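Local coordinates for protein HcgC (Methanococcus maripaludis S2, PDB 5O4J) that probably transfers a methyl group from S-adenosylmethionine to a carbon of a pyridinol, a step in making the FeGP cofactor of [Fe]-hydrogenase, at residues A[56-61]-A[84-89]; A[187-192]-A[201-206]; A[228-233]-A[244-249]. One frame throughout, in Å; residues are numbered along the deposited sequence.

Contact 1 of 3, residues A[56-61]-A[84-89]; sequences YIAYSL and DGIKFM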
ATOM      1  N   TYR A  56      31.879  -7.425   6.597  1.00 22.46           N
ATOM      2  CA  TYR A  56      31.830  -8.741   5.968  1.00 23.46           C
ATOM      3  C   TYR A  56      32.426  -8.717   4.567  1.00 23.96           C
ATOM      4  O   TYR A  56      33.100  -9.669   4.155  1.00 24.01           O
ATOM      5  CB  TYR A  56      30.400  -9.270   5.901  1.00 22.89           C
ATOM      6  CG  TYR A  56      30.411 -10.641   5.282  1.00 25.13           C
ATOM      7  CD1 TYR A  56      30.903 -11.727   5.985  1.00 31.41           C
ATOM      8  CD2 TYR A  56      29.985 -10.843   3.980  1.00 25.90           C
ATOM      9  CE1 TYR A  56      30.953 -12.984   5.414  1.00 36.51           C
ATOM     10  CE2 TYR A  56      30.028 -12.099   3.401  1.00 31.22           C
ATOM     11  CZ  TYR A  56      30.510 -13.166   4.124  1.00 38.32           C
ATOM     12  OH  TYR A  56      30.561 -14.422   3.557  1.00 42.81           O
ATOM     13  N   ILE A  57      32.182  -7.652   3.812  1.00 23.46           N
ATOM     14  CA  ILE A  57      32.753  -7.571   2.470  1.00 22.65           C
ATOM     15  C   ILE A  57      34.273  -7.650   2.543  1.00 25.49           C
ATOM     16  O   ILE A  57      34.915  -8.374   1.772  1.00 23.84           O
ATOM     17  CB  ILE A  57      32.268  -6.299   1.758  1.00 21.82           C
ATOM     18  CG1 ILE A  57      30.818  -6.491   1.334  1.00 21.95           C
ATOM     19  CG2 ILE A  57      33.149  -5.964   0.554  1.00 22.10           C
ATOM     20  CD1 ILE A  57      30.140  -5.242   0.842  1.00 19.82           C
ATOM     21  N   ALA A  58      34.870  -6.906   3.473  1.00 26.24           N
ATOM     22  CA  ALA A  58      36.315  -6.984   3.656  1.00 30.48           C
ATOM     23  C   ALA A  58      36.748  -8.400   4.019  1.00 30.83           C
ATOM     24  O   ALA A  58      37.743  -8.909   3.489  1.00 28.51           O
ATOM     25  CB  ALA A  58      36.759  -5.997   4.733  1.00 31.29           C
ATOM     26  N   TYR A  59      36.018  -9.053   4.923  1.00 28.85           N
ATOM     27  CA  TYR A  59      36.339 -10.434   5.268  1.00 30.76           C
ATOM     28  C   TYR A  59      36.279 -11.333   4.036  1.00 29.14           C
ATOM     29  O   TYR A  59      37.130 -12.210   3.855  1.00 31.94           O
ATOM     30  CB  TYR A  59      35.397 -10.952   6.355  1.00 35.92           C
ATOM     31  CG  TYR A  59      35.829 -12.292   6.888  1.00 47.30           C
ATOM     32  CD1 TYR A  59      36.872 -12.365   7.803  1.00 57.23           C
ATOM     33  CD2 TYR A  59      35.227 -13.473   6.484  1.00 50.99           C
ATOM     34  CE1 TYR A  59      37.303 -13.567   8.308  1.00 60.53           C
ATOM     35  CE2 TYR A  59      35.655 -14.695   6.989  1.00 56.20           C
ATOM     36  CZ  TYR A  59      36.694 -14.729   7.901  1.00 63.13           C
ATOM     37  OH  TYR A  59      37.137 -15.927   8.416  1.00 72.47           O
ATOM     38  N   SER A  60      35.265 -11.143   3.189  1.00 26.35           N
ATOM     39  CA  SER A  60      35.097 -11.986   2.007  1.00 23.78           C
ATOM     40  C   SER A  60      36.236 -11.820   1.011  1.00 25.45           C
ATOM     41  O   SER A  60      36.394 -12.669   0.128  1.00 28.07           O
ATOM     42  CB  SER A  60      33.767 -11.682   1.309  1.00 25.39           C
ATOM     43  OG  SER A  60      33.811 -10.467   0.572  1.00 25.42           O
ATOM     44  N   LEU A  61      37.021 -10.749   1.119  1.00 24.06           N
ATOM     45  CA  LEU A  61      38.138 -10.529   0.206  1.00 24.31           C
ATOM     46  C   LEU A  61      39.400 -11.278   0.616  1.00 27.68           C
ATOM     47  O   LEU A  61      40.331 -11.378  -0.191  1.00 28.57           O
ATOM     48  CB  LEU A  61      38.461  -9.037   0.125  1.00 25.71           C
ATOM     49  CG  LEU A  61      37.366  -8.127  -0.425  1.00 26.53           C
ATOM     50  CD1 LEU A  61      37.792  -6.691  -0.226  1.00 26.82           C
ATOM     51  CD2 LEU A  61      37.087  -8.417  -1.897  1.00 25.54           C
ATOM     52  N   ASP A  84      40.952 -10.353  13.513  1.00 69.96           N
ATOM     53  CA  ASP A  84      42.206  -9.653  13.276  1.00 68.30           C
ATOM     54  C   ASP A  84      42.747  -9.822  11.862  1.00 54.76           C
ATOM     55  O   ASP A  84      43.708  -9.130  11.506  1.00 56.17           O
ATOM     56  CB  ASP A  84      43.258 -10.131  14.280  1.00 85.92           C
ATOM     57  CG  ASP A  84      42.912  -9.755  15.710  1.00 93.61           C
ATOM     58  OD1 ASP A  84      42.415  -8.630  15.926  1.00 97.15           O
ATOM     59  OD2 ASP A  84      43.144 -10.583  16.617  1.00 91.94           O
ATOM     60  N   GLY A  85      42.188 -10.722  11.049  1.00 47.62           N
ATOM     61  CA  GLY A  85      42.704 -10.870   9.700  1.00 45.97           C
ATOM     62  C   GLY A  85      42.527  -9.631   8.843  1.00 44.53           C
ATOM     63  O   GLY A  85      43.179  -9.509   7.800  1.00 44.15           O
ATOM     64  N   ILE A  86      41.658  -8.712   9.256  1.00 41.92           N
ATOM     65  CA  ILE A  86      41.461  -7.436   8.579  1.00 39.80           C
ATOM     66  C   ILE A  86      42.158  -6.350   9.380  1.00 34.36           C
ATOM     67  O   ILE A  86      41.971  -6.256  10.597  1.00 34.88           O
ATOM     68  CB  ILE A  86      39.969  -7.101   8.393  1.00 41.80           C
ATOM     69  CG1 ILE A  86      39.277  -8.157   7.529  1.00 46.94           C
ATOM     70  CG2 ILE A  86      39.796  -5.702   7.800  1.00 39.15           C
ATOM     71  CD1 ILE A  86      37.776  -8.132   7.664  1.00 52.63           C
ATOM     72  N   LYS A  87      42.971  -5.543   8.703  1.00 35.46           N
ATOM     73  CA  LYS A  87      43.600  -4.383   9.321  1.00 42.97           C
ATOM     74  C   LYS A  87      42.639  -3.197   9.302  1.00 37.04           C
ATOM     75  O   LYS A  87      41.951  -2.958   8.307  1.00 39.12           O
ATOM     76  CB  LYS A  87      44.894  -4.040   8.570  1.00 56.81           C
ATOM     77  CG  LYS A  87      45.487  -2.652   8.822  1.00 71.29           C
ATOM     78  CD  LYS A  87      46.080  -2.501  10.213  1.00 86.99           C
ATOM     79  CE  LYS A  87      47.558  -2.873  10.225  1.00100.68           C
ATOM     80  NZ  LYS A  87      48.160  -2.729  11.580  1.00110.07           N
ATOM     81  N   PHE A  88      42.586  -2.455  10.405  1.00 34.60           N
ATOM     82  CA  PHE A  88      41.760  -1.258  10.488  1.00 31.91           C
ATOM     83  C   PHE A  88      42.642  -0.022  10.543  1.00 32.44           C
ATOM     84  O   PHE A  88      43.618   0.024  11.296  1.00 34.91           O
ATOM     85  CB  PHE A  88      40.848  -1.272  11.718  1.00 32.71           C
ATOM     86  CG  PHE A  88      39.931  -0.072  11.812  1.00 30.59           C
ATOM     87  CD1 PHE A  88      38.689  -0.085  11.206  1.00 29.21           C
ATOM     88  CD2 PHE A  88      40.311   1.060  12.512  1.00 31.27           C
ATOM     89  CE1 PHE A  88      37.842   1.004  11.289  1.00 28.46           C
ATOM     90  CE2 PHE A  88      39.478   2.155  12.597  1.00 29.59           C
ATOM     91  CZ  PHE A  88      38.234   2.129  11.986  1.00 27.64           C
ATOM     92  N   MET A  89      42.259   0.992   9.775  1.00 29.18           N
ATOM     93  CA  MET A  89      42.925   2.286   9.775  1.00 31.18           C
ATOM     94  C   MET A  89      41.855   3.356   9.834  1.00 31.45           C
ATOM     95  O   MET A  89      40.883   3.291   9.080  1.00 34.93           O
ATOM     96  CB  MET A  89      43.757   2.499   8.506  1.00 36.12           C
ATOM     97  CG  MET A  89      44.990   1.650   8.360  1.00 48.74           C
ATOM     98  SD  MET A  89      46.094   2.510   7.230  1.00 57.34           S
ATOM     99  CE  MET A  89      45.647   1.850   5.643  1.00 68.37           C
TER
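Ile86 meets helix 54-60 through a single methyl group. Its CD1 lies 3.8 Å from CB of Ala58 and 3.9 Å from CB of Tyr59. These are plain apolar contacts. The first torsion of Ile86 sets CG1 anti to its carbonyl carbon (chi1 -61°), and an extended chi2 (162°) carries CD1 away from the strand to the helix.

The same methyl also rests on the helix backbone, where CD1 is 3.4 Å from N of Tyr59 and 3.6 Å from its CA. The methyl therefore sits against the backbone between the two side chains. With CG anti to the backbone N (chi1 -171°), the Tyr59 ring turns an edge to this methyl, near the ring plane, and not a face.

The fold here is Rossmann-like, with helix 54-60 packed beside the parallel strands of the large sheet. Strand 87-90 is an edge strand of this sheet within the chain. Its neighbour, strand 65-72, supplies Ile70, which touches both Ala58 and Ile86. Bound S-adenosyl-L-homocysteine is about 12 Å from the side chain of Ala58.

Between the two segments the contact is apolar; within the helix, Ser60 OG bonds to the carbonyl O of Ile57 at 2.7 Å. Backbone N of Ser60 bonds to O of Tyr56 at 2.8 Å.

Contact 2 of 3, residues A[187-192]-A[201-206]; sequences DSCREI and TIPNLK
Cys189 lays its sulfur against Pro203, with SG 3.6 Å from CB of the proline. The same SG is 3.7 Å from the proline N and also lies near CG and CD. The sulfur thus sits against the proline ring. Its place follows from chi1 of -77°, which sets SG beside the backbone N of Cys189.

Thr201 fills the other half of the tight part. Its CG2 touches SG of Cys189 at 3.8 Å and CG2 of Ile192 at 3.7 Å. The Thr201 and Ile192 side chains cross at about a right angle. Thr201 OG1 also lies 3.7 Å from CG2 of Ile192, but its polar partner is OD1 of Asn193, so the buried hydroxyl is satisfied. A glycine here would probably open a gap beside Cys189 and Ile192 and leave Asn193 without its hydroxyl partner. Ile230 of the adjoining strand touches Cys189, Ile192 and Thr201, and Met186 of the second subunit packs on Cys189 and Pro203.

Away from this core the helix is partly exposed: Asp187, Arg190 and Glu191 do not touch segment 201-206. Asp187 and Arg190 form a salt bridge, though its modelled length is too short to be trusted. Asp187 also pairs with Arg167, and Glu191 with Lys248.

Helix 187-192 and strand 201-203 run nearly antiparallel, at 174°, with their axes 8.3 Å apart at the closest. This is a helix packed on the face of an antiparallel sheet, joined to its edge strand within the chain by a short connection, at a subunit interface.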
ATOM      1  N   ASP A 187       7.620  -3.968   4.877  1.00 18.25           N
ATOM      2  CA  ASP A 187       6.762  -4.614   3.893  1.00 19.13           C
ATOM      3  C   ASP A 187       6.253  -5.953   4.424  1.00 19.25           C
ATOM      4  O   ASP A 187       5.099  -6.323   4.196  1.00 19.27           O
ATOM      5  CB  ASP A 187       7.514  -4.802   2.570  1.00 21.74           C
ATOM      6  CG  ASP A 187       7.547  -3.531   1.722  1.00 25.07           C
ATOM      7  OD1 ASP A 187       6.810  -2.582   2.042  1.00 26.83           O
ATOM      8  OD2 ASP A 187       8.298  -3.488   0.722  1.00 21.74           O
ATOM      9  N   SER A 188       7.094  -6.678   5.162  1.00 17.36           N
ATOM     10  CA  SER A 188       6.656  -7.937   5.754  1.00 16.32           C
ATOM     11  C   SER A 188       5.528  -7.711   6.749  1.00 18.02           C
ATOM     12  O   SER A 188       4.531  -8.435   6.733  1.00 16.48           O
ATOM     13  CB  SER A 188       7.833  -8.641   6.426  1.00 17.12           C
ATOM     14  OG  SER A 188       8.820  -9.012   5.485  1.00 18.19           O
ATOM     15  N   CYS A 189       5.664  -6.702   7.613  1.00 17.77           N
ATOM     16  CA  CYS A 189       4.635  -6.410   8.606  1.00 19.35           C
ATOM     17  C   CYS A 189       3.292  -6.134   7.956  1.00 20.27           C
ATOM     18  O   CYS A 189       2.250  -6.571   8.454  1.00 20.79           O
ATOM     19  CB  CYS A 189       5.048  -5.209   9.450  1.00 22.44           C
ATOM     20  SG  CYS A 189       6.260  -5.603  10.668  1.00 24.25           S
ATOM     21  N   ARG A 190       3.289  -5.386   6.860  1.00 22.28           N
ATOM     22  CA  ARG A 190       2.024  -5.008   6.255  1.00 24.66           C
ATOM     23  C   ARG A 190       1.306  -6.227   5.699  1.00 22.64           C
ATOM     24  O   ARG A 190       0.082  -6.342   5.838  1.00 22.67           O
ATOM     25  CB  ARG A 190       2.269  -3.933   5.193  1.00 33.01           C
ATOM     26  CG  ARG A 190       2.768  -2.634   5.851  1.00 50.42           C
ATOM     27  CD  ARG A 190       2.776  -1.422   4.939  1.00 59.72           C
ATOM     28  NE  ARG A 190       4.102  -0.802   4.888  1.00 63.75           N
ATOM     29  CZ  ARG A 190       4.976  -0.951   3.894  1.00 66.99           C
ATOM     30  NH1 ARG A 190       4.680  -1.693   2.833  1.00 72.79           N
ATOM     31  NH2 ARG A 190       6.156  -0.345   3.956  1.00 61.27           N
ATOM     32  N   GLU A 191       2.056  -7.187   5.141  1.00 20.39           N
ATOM     33  CA  GLU A 191       1.440  -8.418   4.651  1.00 20.86           C
ATOM     34  C   GLU A 191       1.041  -9.346   5.794  1.00 20.55           C
ATOM     35  O   GLU A 191      -0.021  -9.978   5.743  1.00 21.97           O
ATOM     36  CB  GLU A 191       2.393  -9.149   3.700  1.00 24.48           C
ATOM     37  CG  GLU A 191       1.744 -10.351   3.049  1.00 27.46           C
ATOM     38  CD  GLU A 191       2.634 -11.078   2.047  1.00 32.19           C
ATOM     39  OE1 GLU A 191       3.705 -10.555   1.656  1.00 29.26           O
ATOM     40  OE2 GLU A 191       2.231 -12.185   1.646  1.00 32.00           O
ATOM     41  N   ILE A 192       1.887  -9.460   6.823  1.00 17.41           N
ATOM     42  CA  ILE A 192       1.573 -10.308   7.971  1.00 16.91           C
ATOM     43  C   ILE A 192       0.298  -9.835   8.651  1.00 18.53           C
ATOM     44  O   ILE A 192      -0.525 -10.645   9.098  1.00 18.58           O
ATOM     45  CB  ILE A 192       2.767 -10.332   8.944  1.00 16.92           C
ATOM     46  CG1 ILE A 192       3.899 -11.167   8.352  1.00 19.65           C
ATOM     47  CG2 ILE A 192       2.365 -10.841  10.332  1.00 18.67           C
ATOM     48  CD1 ILE A 192       5.264 -10.842   8.912  1.00 19.31           C
ATOM     49  N   THR A 201       0.732  -6.221  14.405  1.00 16.89           N
ATOM     50  CA  THR A 201       2.027  -6.721  13.958  1.00 19.02           C
ATOM     51  C   THR A 201       3.094  -5.690  14.291  1.00 19.12           C
ATOM     52  O   THR A 201       3.024  -4.548  13.825  1.00 22.50           O
ATOM     53  CB  THR A 201       2.017  -7.010  12.453  1.00 19.05           C
ATOM     54  OG1 THR A 201       0.950  -7.909  12.133  1.00 21.94           O
ATOM     55  CG2 THR A 201       3.341  -7.636  12.004  1.00 18.84           C
ATOM     56  N   ILE A 202       4.084  -6.099  15.075  1.00 18.21           N
ATOM     57  CA  ILE A 202       5.113  -5.202  15.594  1.00 18.91           C
ATOM     58  C   ILE A 202       6.393  -5.412  14.794  1.00 17.41           C
ATOM     59  O   ILE A 202       6.976  -6.506  14.868  1.00 20.23           O
ATOM     60  CB  ILE A 202       5.382  -5.445  17.085  1.00 21.30           C
ATOM     61  CG1 ILE A 202       4.143  -5.139  17.925  1.00 22.96           C
ATOM     62  CG2 ILE A 202       6.609  -4.663  17.549  1.00 20.14           C
ATOM     63  CD1 ILE A 202       3.760  -3.673  17.980  1.00 24.66           C
ATOM     64  N   PRO A 203       6.907  -4.392  14.106  1.00 17.69           N
ATOM     65  CA  PRO A 203       8.299  -4.444  13.649  1.00 20.23           C
ATOM     66  C   PRO A 203       9.208  -4.066  14.804  1.00 19.67           C
ATOM     67  O   PRO A 203       9.044  -3.006  15.411  1.00 19.62           O
ATOM     68  CB  PRO A 203       8.345  -3.404  12.532  1.00 17.80           C
ATOM     69  CG  PRO A 203       7.305  -2.382  12.934  1.00 17.71           C
ATOM     70  CD  PRO A 203       6.281  -3.093  13.798  1.00 18.38           C
ATOM     71  N   ASN A 204      10.148  -4.945  15.132  1.00 18.13           N
ATOM     72  CA  ASN A 204      11.032  -4.701  16.269  1.00 18.26           C
ATOM     73  C   ASN A 204      12.192  -3.821  15.820  1.00 21.47           C
ATOM     74  O   ASN A 204      13.357  -4.222  15.790  1.00 21.91           O
ATOM     75  CB  ASN A 204      11.498  -6.013  16.861  1.00 20.85           C
ATOM     76  CG  ASN A 204      10.393  -6.705  17.590  1.00 23.15           C
ATOM     77  OD1 ASN A 204       9.723  -6.091  18.418  1.00 24.83           O
ATOM     78  ND2 ASN A 204      10.149  -7.972  17.257  1.00 22.89           N
ATOM     79  N   LEU A 205      11.835  -2.579  15.497  1.00 21.62           N
ATOM     80  CA  LEU A 205      12.760  -1.619  14.923  1.00 19.86           C
ATOM     81  C   LEU A 205      13.051  -0.484  15.894  1.00 20.48           C
ATOM     82  O   LEU A 205      12.248  -0.153  16.774  1.00 21.09           O
ATOM     83  CB  LEU A 205      12.210  -1.052  13.615  1.00 19.45           C
ATOM     84  CG  LEU A 205      12.133  -2.062  12.471  1.00 19.45           C
ATOM     85  CD1 LEU A 205      11.380  -1.496  11.282  1.00 19.16           C
ATOM     86  CD2 LEU A 205      13.549  -2.453  12.054  1.00 19.46           C
ATOM     87  N   LYS A 206      14.225   0.100  15.710  1.00 19.80           N
ATOM     88  CA  LYS A 206      14.639   1.312  16.403  1.00 17.70           C
ATOM     89  C   LYS A 206      15.731   1.942  15.556  1.00 16.68           C
ATOM     90  O   LYS A 206      16.117   1.417  14.508  1.00 17.58           O
ATOM     91  CB  LYS A 206      15.128   1.016  17.818  1.00 18.93           C
ATOM     92  CG  LYS A 206      16.368   0.125  17.840  1.00 19.93           C
ATOM     93  CD  LYS A 206      17.008   0.059  19.222  1.00 26.15           C
ATOM     94  CE  LYS A 206      17.771   1.345  19.525  1.00 32.89           C
ATOM     95  NZ  LYS A 206      18.198   1.411  20.938  1.00 28.17           N
TER

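Contact 3 of 3, residues A[228-233]-A[244-249]; sequences SAITVS and EILSKN
Segments 228-233 and 244-249 stand well apart; their nearest CA atoms, of Ala229 and Leu246, are 8.7 Å from each other. Side chains bridge the distance. Leu246 reaches from the helix and meets two residues.

The closer contact is with Ile230, whose CD1 lies 3.7 Å from CD2 of Leu246. The same methyl is 3.9 Å from CG of Leu246 and 4.1 Å from its CD1, so it rests against the whole forked end of the leucine. The two side chains slide past each other in opposite directions. CG1 of Ile230 is anti to the carbonyl carbon (chi1 -65°), and the chain then extends to bring CD1 to the helix.

Ala229 adds a looser touch, with its CB 4.4 Å from CD1 of Leu246. Ser14 touches both Ala229 and Leu246. Helix 239-251 packs here on the face of the antiparallel sheet that holds strand 230-234, away from the annotated sites. Beside it runs helix 177-193, whose Ser188 packs on Leu246.

All three touching residues are buried, and they meet only through carbon atoms. The contact therefore has no directional bond to fix it, and its hold probably comes from shape fit and exclusion of water.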
ATOM      1  N   SER A 228      14.282 -10.826  17.423  1.00 20.72           N
ATOM      2  CA  SER A 228      13.310 -11.189  16.404  1.00 18.32           C
ATOM      3  C   SER A 228      12.941  -9.962  15.583  1.00 17.93           C
ATOM      4  O   SER A 228      12.689  -8.889  16.132  1.00 21.32           O
ATOM      5  CB  SER A 228      12.039 -11.760  17.045  1.00 19.69           C
ATOM      6  OG  SER A 228      12.278 -12.996  17.686  1.00 24.82           O
ATOM      7  N   ALA A 229      12.876 -10.129  14.260  1.00 18.50           N
ATOM      8  CA  ALA A 229      12.504  -9.006  13.406  1.00 19.40           C
ATOM      9  C   ALA A 229      11.071  -8.553  13.673  1.00 21.64           C
ATOM     10  O   ALA A 229      10.779  -7.353  13.631  1.00 18.82           O
ATOM     11  CB  ALA A 229      12.684  -9.357  11.928  1.00 16.99           C
ATOM     12  N   ILE A 230      10.164  -9.489  13.934  1.00 17.78           N
ATOM     13  CA  ILE A 230       8.739  -9.186  14.034  1.00 16.84           C
ATOM     14  C   ILE A 230       8.117  -9.959  15.181  1.00 19.23           C
ATOM     15  O   ILE A 230       8.433 -11.129  15.402  1.00 19.20           O
ATOM     16  CB  ILE A 230       7.998  -9.509  12.721  1.00 17.58           C
ATOM     17  CG1 ILE A 230       8.510  -8.584  11.612  1.00 19.22           C
ATOM     18  CG2 ILE A 230       6.494  -9.310  12.883  1.00 19.02           C
ATOM     19  CD1 ILE A 230       7.976  -8.881  10.229  1.00 21.10           C
ATOM     20  N   THR A 231       7.203  -9.304  15.888  1.00 18.06           N
ATOM     21  CA  THR A 231       6.365  -9.930  16.901  1.00 17.92           C
ATOM     22  C   THR A 231       4.904  -9.728  16.518  1.00 19.46           C
ATOM     23  O   THR A 231       4.502  -8.620  16.149  1.00 20.51           O
ATOM     24  CB  THR A 231       6.664  -9.338  18.278  1.00 17.97           C
ATOM     25  OG1 THR A 231       8.040  -9.572  18.592  1.00 20.51           O
ATOM     26  CG2 THR A 231       5.781  -9.962  19.354  1.00 18.95           C
ATOM     27  N   VAL A 232       4.121 -10.803  16.567  1.00 18.43           N
ATOM     28  CA  VAL A 232       2.743 -10.776  16.098  1.00 17.41           C
ATOM     29  C   VAL A 232       1.808 -11.160  17.233  1.00 20.43           C
ATOM     30  O   VAL A 232       2.107 -12.071  18.016  1.00 22.33           O
ATOM     31  CB  VAL A 232       2.532 -11.722  14.898  1.00 20.63           C
ATOM     32  CG1 VAL A 232       1.168 -11.455  14.286  1.00 22.39           C
ATOM     33  CG2 VAL A 232       3.638 -11.555  13.876  1.00 27.38           C
ATOM     34  N   SER A 233       0.660 -10.491  17.286  1.00 18.60           N
ATOM     35  CA  SER A 233      -0.448 -10.837  18.172  1.00 17.50           C
ATOM     36  C   SER A 233      -1.587 -11.374  17.310  1.00 19.40           C
ATOM     37  O   SER A 233      -2.031 -10.700  16.371  1.00 21.53           O
ATOM     38  CB  SER A 233      -0.894  -9.615  18.978  1.00 20.63           C
ATOM     39  OG  SER A 233      -1.976  -9.922  19.846  1.00 22.10           O
ATOM     40  N   GLU A 244       7.661 -17.306   6.238  1.00 22.70           N
ATOM     41  CA  GLU A 244       7.601 -17.321   4.778  0.52 26.07           C
ATOM     42  C   GLU A 244       7.546 -15.906   4.207  1.00 22.44           C
ATOM     43  O   GLU A 244       8.209 -15.614   3.204  1.00 18.56           O
ATOM     44  CB  GLU A 244       6.397 -18.133   4.299  0.52 29.90           C
ATOM     45  CG  GLU A 244       6.535 -19.643   4.488  0.52 35.42           C
ATOM     46  CD  GLU A 244       7.291 -20.321   3.356  0.52 39.95           C
ATOM     47  OE1 GLU A 244       7.837 -21.421   3.580  0.52 37.42           O
ATOM     48  OE2 GLU A 244       7.334 -19.759   2.240  0.52 41.49           O
ATOM     49  N   ILE A 245       6.770 -15.011   4.824  1.00 20.27           N
ATOM     50  CA  ILE A 245       6.666 -13.649   4.316  1.00 20.70           C
ATOM     51  C   ILE A 245       7.990 -12.912   4.470  1.00 20.65           C
ATOM     52  O   ILE A 245       8.421 -12.188   3.566  1.00 21.06           O
ATOM     53  CB  ILE A 245       5.514 -12.912   5.022  1.00 23.70           C
ATOM     54  CG1 ILE A 245       4.183 -13.476   4.528  1.00 27.79           C
ATOM     55  CG2 ILE A 245       5.589 -11.411   4.785  1.00 21.61           C
ATOM     56  CD1 ILE A 245       3.024 -13.158   5.419  1.00 23.69           C
ATOM     57  N   LEU A 246       8.633 -13.049   5.630  1.00 23.41           N
ATOM     58  CA  LEU A 246       9.937 -12.427   5.831  1.00 20.97           C
ATOM     59  C   LEU A 246      10.941 -12.965   4.829  1.00 19.59           C
ATOM     60  O   LEU A 246      11.675 -12.200   4.202  1.00 19.46           O
ATOM     61  CB  LEU A 246      10.437 -12.684   7.251  1.00 20.01           C
ATOM     62  CG  LEU A 246       9.946 -11.688   8.285  1.00 21.62           C
ATOM     63  CD1 LEU A 246      10.181 -12.265   9.682  1.00 24.88           C
ATOM     64  CD2 LEU A 246      10.653 -10.351   8.095  1.00 21.79           C
ATOM     65  N   SER A 247      10.994 -14.296   4.680  1.00 17.42           N
ATOM     66  CA  SER A 247      11.956 -14.898   3.764  0.59 18.50           C
ATOM     67  C   SER A 247      11.723 -14.433   2.333  1.00 19.34           C
ATOM     68  O   SER A 247      12.683 -14.151   1.607  1.00 19.04           O
ATOM     69  CB  SER A 247      11.881 -16.422   3.850  0.59 19.87           C
ATOM     70  OG  SER A 247      12.421 -16.867   5.081  0.59 21.63           O
ATOM     71  N   LYS A 248      10.459 -14.358   1.907  1.00 19.54           N
ATOM     72  CA  LYS A 248      10.157 -13.879   0.558  1.00 18.01           C
ATOM     73  C   LYS A 248      10.657 -12.458   0.357  1.00 18.38           C
ATOM     74  O   LYS A 248      11.244 -12.132  -0.683  1.00 19.05           O
ATOM     75  CB  LYS A 248       8.653 -13.963   0.305  1.00 22.91           C
ATOM     76  CG  LYS A 248       8.165 -13.299  -0.982  1.00 34.92           C
ATOM     77  CD  LYS A 248       6.648 -13.410  -1.106  1.00 51.26           C
ATOM     78  CE  LYS A 248       5.907 -12.531  -0.096  1.00 55.12           C
ATOM     79  NZ  LYS A 248       4.433 -12.729  -0.190  1.00 55.39           N
ATOM     80  N   ASN A 249      10.456 -11.594   1.348  1.00 19.49           N
ATOM     81  CA  ASN A 249      10.903 -10.218   1.188  1.00 17.35           C
ATOM     82  C   ASN A 249      12.422 -10.111   1.207  1.00 17.77           C
ATOM     83  O   ASN A 249      12.990  -9.289   0.482  1.00 18.10           O
ATOM     84  CB  ASN A 249      10.264  -9.339   2.253  1.00 17.80           C
ATOM     85  CG  ASN A 249       8.927  -8.824   1.811  1.00 21.35           C
ATOM     86  OD1 ASN A 249       8.845  -8.114   0.812  1.00 23.02           O
ATOM     87  ND2 ASN A 249       7.877  -9.182   2.524  1.00 21.03           N
TER

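All three contacts are apolar and set a helix against a strand or its approach. Every touching residue of contacts 2 and 3 is buried, while contact 1 has the partly exposed Tyr59 at its margin. Contact 1 stands in the Rossmann-like part, across the chain's centre, about 33 Å from contact 2 and about 31 Å from contact 3 between centres. Contacts 2 and 3 share one antiparallel sheet, their centres about 7 Å apart, with Ile202 N probably hydrogen-bonded to Thr231 O. Contact 2 adds sulfur and a proline ring to the hydrocarbon packing of the others. It is more involved with the second subunit; contact 3 meets it only through Thr231, and no other chain touches contact 1.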